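Putative fructose-bisphosphate aldolase (PDB 3PM6) is a putative class II fructose-bisphosphate aldolase, a zinc-binding TIM-barrel protein. Local coordinates at residues L87-A101 with G113-S125. Residues are numbered along the deposited sequence; the frame is centred on the assembly and turned at random.
Sequences LHLDHAQDPEIIKRA and GFDSIMVDMSHFS. With ZN (zinc ion), chain S.
Strands 87-92 and 116-119, neighbours in the closed parallel barrel, run 10° from parallel, paired through Leu-89 N to Ser-116 O and Met-118 N to Leu-89 O, until a beta bulge between Leu-89 and Ala-92 shifts the register by one residue. Past the bulge, Asp-120 N bonds to Ala-92 O. Just before strand 116-119, Asp-115 OD2 accepts from Leu-87 N (2.8 Å) with its anti lone pair. On the barrel interior, His-88 ND1 and Ser-116 OG share a 2.7 Å hydrogen bond at the ring edge. The extended Met-118 chain lies alongside His-91, its SD over one imidazole face, 3.8 Å from the centroid. On the outer face of the barrel sheet, Leu-89 CB makes a CH-pi contact over the Phe-114 ring, and Ile-98 CD1, from helix 95-103 of the beta-alpha-beta crossover, meets Val-119 CG1 (3.9 Å) and Met-121 CE. Asp-120, its CG anti to the backbone N (chi1 -178°), extends across to His-91 and Gln-93. Its OD2 takes His-91 ND1 (2.7 Å) and Gln-93 NE2 (2.8 Å) from opposite faces of the carboxylate, while OD1 receives Ser-122 N and OG, the former closing an Asx turn. Four donors thus fix the carboxylate. The bond to His-91 ND1 fixes the rotation of that ring, with its NE2 directed at the zinc ion (2.1 Å), which His-196 and His-227 also bind; the second-shell carboxylate probably makes His-91 a more electron-rich ligand.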
loop_
_atom_site.group_PDB
_atom_site.type_symbol
_atom_site.label_atom_id
_atom_site.label_comp_id
_atom_site.label_asym_id
_atom_site.label_seq_id
_atom_site.Cartn_x
_atom_site.Cartn_y
_atom_site.Cartn_z
ATOM N N LEU A 87 11.219 -4.043 -8.479
ATOM C CA LEU A 87 10.307 -4.848 -7.690
ATOM C C LEU A 87 10.533 -6.368 -7.892
ATOM O O LEU A 87 10.591 -6.847 -9.012
ATOM C CB LEU A 87 8.866 -4.454 -8.019
ATOM C CG LEU A 87 7.768 -5.207 -7.280
ATOM C CD1 LEU A 87 7.860 -5.000 -5.766
ATOM C CD2 LEU A 87 6.411 -4.741 -7.817
ATOM N N HIS A 88 10.645 -7.095 -6.792
ATOM C CA HIS A 88 11.070 -8.491 -6.818
ATOM C C HIS A 88 10.099 -9.310 -6.001
ATOM O O HIS A 88 9.771 -8.942 -4.864
ATOM C CB HIS A 88 12.458 -8.561 -6.187
ATOM C CG HIS A 88 13.078 -9.922 -6.192
ATOM N ND1 HIS A 88 13.507 -10.543 -7.347
ATOM C CD2 HIS A 88 13.388 -10.759 -5.172
ATOM C CE1 HIS A 88 14.058 -11.705 -7.034
ATOM N NE2 HIS A 88 14.022 -11.844 -5.716
ATOM N N LEU A 89 9.617 -10.409 -6.567
ATOM C CA LEU A 89 8.888 -11.407 -5.766
ATOM C C LEU A 89 9.845 -12.374 -5.098
ATOM O O LEU A 89 10.487 -13.202 -5.759
ATOM C CB LEU A 89 7.860 -12.173 -6.608
ATOM C CG LEU A 89 6.888 -13.157 -5.925
ATOM C CD1 LEU A 89 5.934 -12.522 -4.869
ATOM C CD2 LEU A 89 6.088 -13.915 -7.006
ATOM N N ASP A 90 9.941 -12.298 -3.772
ATOM C CA ASP A 90 10.896 -13.171 -3.046
ATOM C C ASP A 90 10.217 -14.491 -2.675
ATOM O O ASP A 90 8.993 -14.520 -2.463
ATOM C CB ASP A 90 11.373 -12.400 -1.800
ATOM C CG ASP A 90 12.528 -13.057 -1.069
ATOM O OD1 ASP A 90 13.294 -13.873 -1.654
ATOM O OD2 ASP A 90 12.659 -12.743 0.140
ATOM N N HIS A 91 10.992 -15.583 -2.593
ATOM C CA HIS A 91 10.479 -16.877 -2.085
ATOM C C HIS A 91 9.139 -17.315 -2.653
ATOM O O HIS A 91 8.235 -17.709 -1.933
ATOM C CB HIS A 91 10.495 -16.881 -0.552
ATOM C CG HIS A 91 11.890 -16.793 -0.036
ATOM N ND1 HIS A 91 12.840 -17.728 -0.379
ATOM C CD2 HIS A 91 12.543 -15.823 0.643
ATOM C CE1 HIS A 91 14.003 -17.369 0.122
ATOM N NE2 HIS A 91 13.850 -16.217 0.739
ATOM N N ALA A 92 9.001 -17.227 -3.954
ATOM C CA ALA A 92 7.855 -17.796 -4.575
ATOM C C ALA A 92 8.124 -19.297 -4.674
ATOM O O ALA A 92 8.983 -19.714 -5.450
ATOM C CB ALA A 92 7.664 -17.158 -5.948
ATOM N N GLN A 93 7.409 -20.096 -3.886
ATOM C CA GLN A 93 7.741 -21.510 -3.752
ATOM C C GLN A 93 6.695 -22.439 -4.343
ATOM O O GLN A 93 6.704 -23.645 -4.067
ATOM C CB GLN A 93 8.034 -21.879 -2.282
ATOM C CG GLN A 93 9.178 -21.035 -1.661
ATOM C CD GLN A 93 9.468 -21.427 -0.207
ATOM O OE1 GLN A 93 8.620 -22.015 0.474
ATOM N NE2 GLN A 93 10.673 -21.099 0.268
ATOM N N ASP A 94 5.838 -21.867 -5.189
ATOM C CA ASP A 94 4.701 -22.562 -5.800
ATOM C C ASP A 94 4.613 -22.137 -7.270
ATOM O O ASP A 94 4.423 -20.966 -7.548
ATOM C CB ASP A 94 3.418 -22.146 -5.070
ATOM C CG ASP A 94 2.157 -22.933 -5.539
ATOM O OD1 ASP A 94 2.022 -23.324 -6.737
ATOM O OD2 ASP A 94 1.268 -23.148 -4.670
ATOM N N PRO A 95 4.775 -23.088 -8.220
ATOM C CA PRO A 95 4.701 -22.794 -9.656
ATOM C C PRO A 95 3.453 -21.973 -10.074
ATOM O O PRO A 95 3.559 -21.027 -10.883
ATOM C CB PRO A 95 4.687 -24.195 -10.282
ATOM C CG PRO A 95 5.536 -24.980 -9.340
ATOM C CD PRO A 95 5.165 -24.488 -7.971
ATOM N N GLU A 96 2.297 -22.307 -9.501
ATOM C CA GLU A 96 1.043 -21.605 -9.797
ATOM C C GLU A 96 1.096 -20.123 -9.430
ATOM O O GLU A 96 0.634 -19.257 -10.178
ATOM C CB GLU A 96 -0.150 -22.284 -9.098
ATOM N N ILE A 97 1.681 -19.817 -8.283
ATOM C CA ILE A 97 1.795 -18.422 -7.857
ATOM C C ILE A 97 2.782 -17.625 -8.712
ATOM O O ILE A 97 2.641 -16.419 -8.900
ATOM C CB ILE A 97 2.185 -18.333 -6.375
ATOM C CG1 ILE A 97 0.926 -18.502 -5.518
ATOM C CG2 ILE A 97 2.740 -16.969 -6.057
ATOM C CD1 ILE A 97 0.399 -19.909 -5.398
ATOM N N ILE A 98 3.803 -18.303 -9.200
ATOM C CA ILE A 98 4.826 -17.648 -10.010
ATOM C C ILE A 98 4.177 -17.191 -11.332
ATOM O O ILE A 98 4.304 -16.032 -11.741
ATOM C CB ILE A 98 6.038 -18.601 -10.186
ATOM C CG1 ILE A 98 6.795 -18.677 -8.845
ATOM C CG2 ILE A 98 6.974 -18.159 -11.327
ATOM C CD1 ILE A 98 7.873 -19.752 -8.759
ATOM N N LYS A 99 3.443 -18.089 -11.967
ATOM C CA LYS A 99 2.772 -17.763 -13.227
ATOM C C LYS A 99 1.747 -16.672 -12.980
ATOM O O LYS A 99 1.623 -15.766 -13.779
ATOM C CB LYS A 99 2.069 -18.979 -13.788
ATOM C CG LYS A 99 2.973 -20.081 -14.102
ATOM C CD LYS A 99 2.162 -21.367 -13.997
ATOM C CE LYS A 99 2.983 -22.505 -14.473
ATOM N NZ LYS A 99 3.367 -22.236 -15.872
ATOM N N ARG A 100 1.039 -16.745 -11.855
ATOM C CA ARG A 100 0.047 -15.729 -11.542
ATOM C C ARG A 100 0.726 -14.361 -11.381
ATOM O O ARG A 100 0.256 -13.334 -11.922
ATOM C CB ARG A 100 -0.736 -16.109 -10.288
ATOM C CG ARG A 100 -1.836 -15.098 -9.907
ATOM C CD ARG A 100 -2.372 -15.319 -8.474
ATOM N NE ARG A 100 -3.342 -14.282 -8.119
ATOM C CZ ARG A 100 -4.143 -14.317 -7.053
ATOM N NH1 ARG A 100 -4.990 -13.327 -6.837
ATOM N NH2 ARG A 100 -4.114 -15.346 -6.209
ATOM N N ALA A 101 1.845 -14.341 -10.663
ATOM C CA ALA A 101 2.629 -13.094 -10.551
ATOM C C ALA A 101 3.181 -12.627 -11.911
ATOM O O ALA A 101 3.166 -11.446 -12.210
ATOM C CB ALA A 101 3.750 -13.251 -9.537
ATOM N N GLY A 113 4.258 -4.738 -13.267
ATOM C CA GLY A 113 4.188 -5.797 -12.261
ATOM C C GLY A 113 5.618 -5.997 -11.796
ATOM O O GLY A 113 6.312 -5.023 -11.572
ATOM N N PHE A 114 6.073 -7.245 -11.705
ATOM C CA PHE A 114 7.410 -7.545 -11.134
ATOM C C PHE A 114 8.487 -7.385 -12.154
ATOM O O PHE A 114 8.296 -7.772 -13.302
ATOM C CB PHE A 114 7.471 -8.967 -10.522
ATOM C CG PHE A 114 6.703 -9.078 -9.256
ATOM C CD1 PHE A 114 7.256 -8.634 -8.063
ATOM C CD2 PHE A 114 5.387 -9.509 -9.265
ATOM C CE1 PHE A 114 6.526 -8.689 -6.902
ATOM C CE2 PHE A 114 4.651 -9.587 -8.097
ATOM C CZ PHE A 114 5.219 -9.161 -6.916
ATOM N N ASP A 115 9.623 -6.831 -11.738
ATOM C CA ASP A 115 10.797 -6.821 -12.614
ATOM C C ASP A 115 11.556 -8.155 -12.544
ATOM O O ASP A 115 12.244 -8.529 -13.485
ATOM C CB ASP A 115 11.710 -5.671 -12.226
ATOM C CG ASP A 115 11.000 -4.328 -12.279
ATOM O OD1 ASP A 115 10.680 -3.872 -13.384
ATOM O OD2 ASP A 115 10.746 -3.732 -11.221
ATOM N N SER A 116 11.441 -8.856 -11.408
ATOM C CA SER A 116 12.174 -10.107 -11.182
ATOM C C SER A 116 11.440 -10.977 -10.204
ATOM O O SER A 116 10.628 -10.499 -9.419
ATOM C CB SER A 116 13.611 -9.858 -10.694
ATOM O OG SER A 116 13.642 -9.036 -9.547
ATOM N N ILE A 117 11.694 -12.273 -10.242
ATOM C CA ILE A 117 10.933 -13.162 -9.369
ATOM C C ILE A 117 11.913 -14.185 -8.893
ATOM O O ILE A 117 12.744 -14.639 -9.661
ATOM C CB ILE A 117 9.796 -13.850 -10.169
ATOM C CG1 ILE A 117 8.740 -12.828 -10.618
ATOM C CG2 ILE A 117 9.186 -15.070 -9.407
ATOM C CD1 ILE A 117 7.569 -13.472 -11.464
ATOM N N MET A 118 11.829 -14.550 -7.623
ATOM C CA MET A 118 12.632 -15.633 -7.163
ATOM C C MET A 118 11.895 -16.944 -7.360
ATOM O O MET A 118 10.932 -17.211 -6.667
ATOM C CB MET A 118 13.069 -15.461 -5.688
ATOM C CG MET A 118 13.918 -16.623 -5.217
ATOM S SD MET A 118 14.180 -16.631 -3.424
ATOM C CE MET A 118 15.485 -17.901 -3.381
ATOM N N VAL A 119 12.370 -17.770 -8.289
ATOM C CA VAL A 119 11.787 -19.111 -8.505
ATOM C C VAL A 119 12.458 -20.031 -7.502
ATOM O O VAL A 119 13.522 -20.585 -7.779
ATOM C CB VAL A 119 12.014 -19.620 -9.970
ATOM C CG1 VAL A 119 11.329 -20.936 -10.173
ATOM C CG2 VAL A 119 11.524 -18.564 -10.984
ATOM N N ASP A 120 11.856 -20.143 -6.327
ATOM C CA ASP A 120 12.441 -20.810 -5.186
ATOM C C ASP A 120 11.843 -22.209 -5.091
ATOM O O ASP A 120 10.837 -22.420 -4.409
ATOM C CB ASP A 120 12.136 -20.023 -3.884
ATOM C CG ASP A 120 12.772 -20.668 -2.664
ATOM O OD1 ASP A 120 13.438 -21.704 -2.866
ATOM O OD2 ASP A 120 12.660 -20.138 -1.525
ATOM N N MET A 121 12.457 -23.169 -5.778
ATOM C CA MET A 121 11.979 -24.560 -5.727
ATOM C C MET A 121 12.828 -25.431 -4.792
ATOM O O MET A 121 12.911 -26.659 -4.951
ATOM C CB MET A 121 11.970 -25.119 -7.159
ATOM C CG MET A 121 11.043 -24.291 -8.116
ATOM S SD MET A 121 9.292 -24.475 -7.685
ATOM C CE MET A 121 8.749 -22.783 -7.478
ATOM N N SER A 122 13.459 -24.780 -3.805
ATOM C CA SER A 122 14.483 -25.418 -2.976
ATOM C C SER A 122 13.904 -26.452 -2.023
ATOM O O SER A 122 14.636 -27.281 -1.479
ATOM C CB SER A 122 15.244 -24.345 -2.163
ATOM O OG SER A 122 14.376 -23.781 -1.182
ATOM N N HIS A 123 12.591 -26.394 -1.807
ATOM C CA HIS A 123 11.918 -27.382 -0.982
ATOM C C HIS A 123 11.765 -28.758 -1.632
ATOM O O HIS A 123 11.531 -29.750 -0.932
ATOM C CB HIS A 123 10.561 -26.861 -0.515
ATOM C CG HIS A 123 10.661 -25.801 0.544
ATOM N ND1 HIS A 123 9.785 -25.728 1.602
ATOM C CD2 HIS A 123 11.541 -24.791 0.715
ATOM C CE1 HIS A 123 10.099 -24.688 2.361
ATOM N NE2 HIS A 123 11.164 -24.107 1.850
ATOM N N PHE A 124 11.902 -28.812 -2.955
ATOM C CA PHE A 124 11.808 -30.060 -3.705
ATOM C C PHE A 124 13.190 -30.688 -3.802
ATOM O O PHE A 124 14.193 -30.044 -3.455
ATOM C CB PHE A 124 11.185 -29.799 -5.107
ATOM C CG PHE A 124 9.793 -29.218 -5.049
ATOM C CD1 PHE A 124 8.709 -30.000 -4.644
ATOM C CD2 PHE A 124 9.576 -27.866 -5.346
ATOM C CE1 PHE A 124 7.415 -29.454 -4.547
ATOM C CE2 PHE A 124 8.292 -27.291 -5.259
ATOM C CZ PHE A 124 7.203 -28.079 -4.859
ATOM N N SER A 125 13.247 -31.945 -4.258
ATOM C CA SER A 125 14.530 -32.626 -4.515
ATOM C C SER A 125 15.273 -31.792 -5.528
ATOM O O SER A 125 14.646 -31.015 -6.300
ATOM C CB SER A 125 14.309 -34.052 -5.062
ATOM O OG SER A 125 13.672 -34.047 -6.333
HETATM ZN ZN ZN S . 15.437 -15.372 1.838
HETATM O O HOH W 1 11.714 -21.785 2.838
HETATM O O HOH W 2 4.752 -9.412 -12.831
#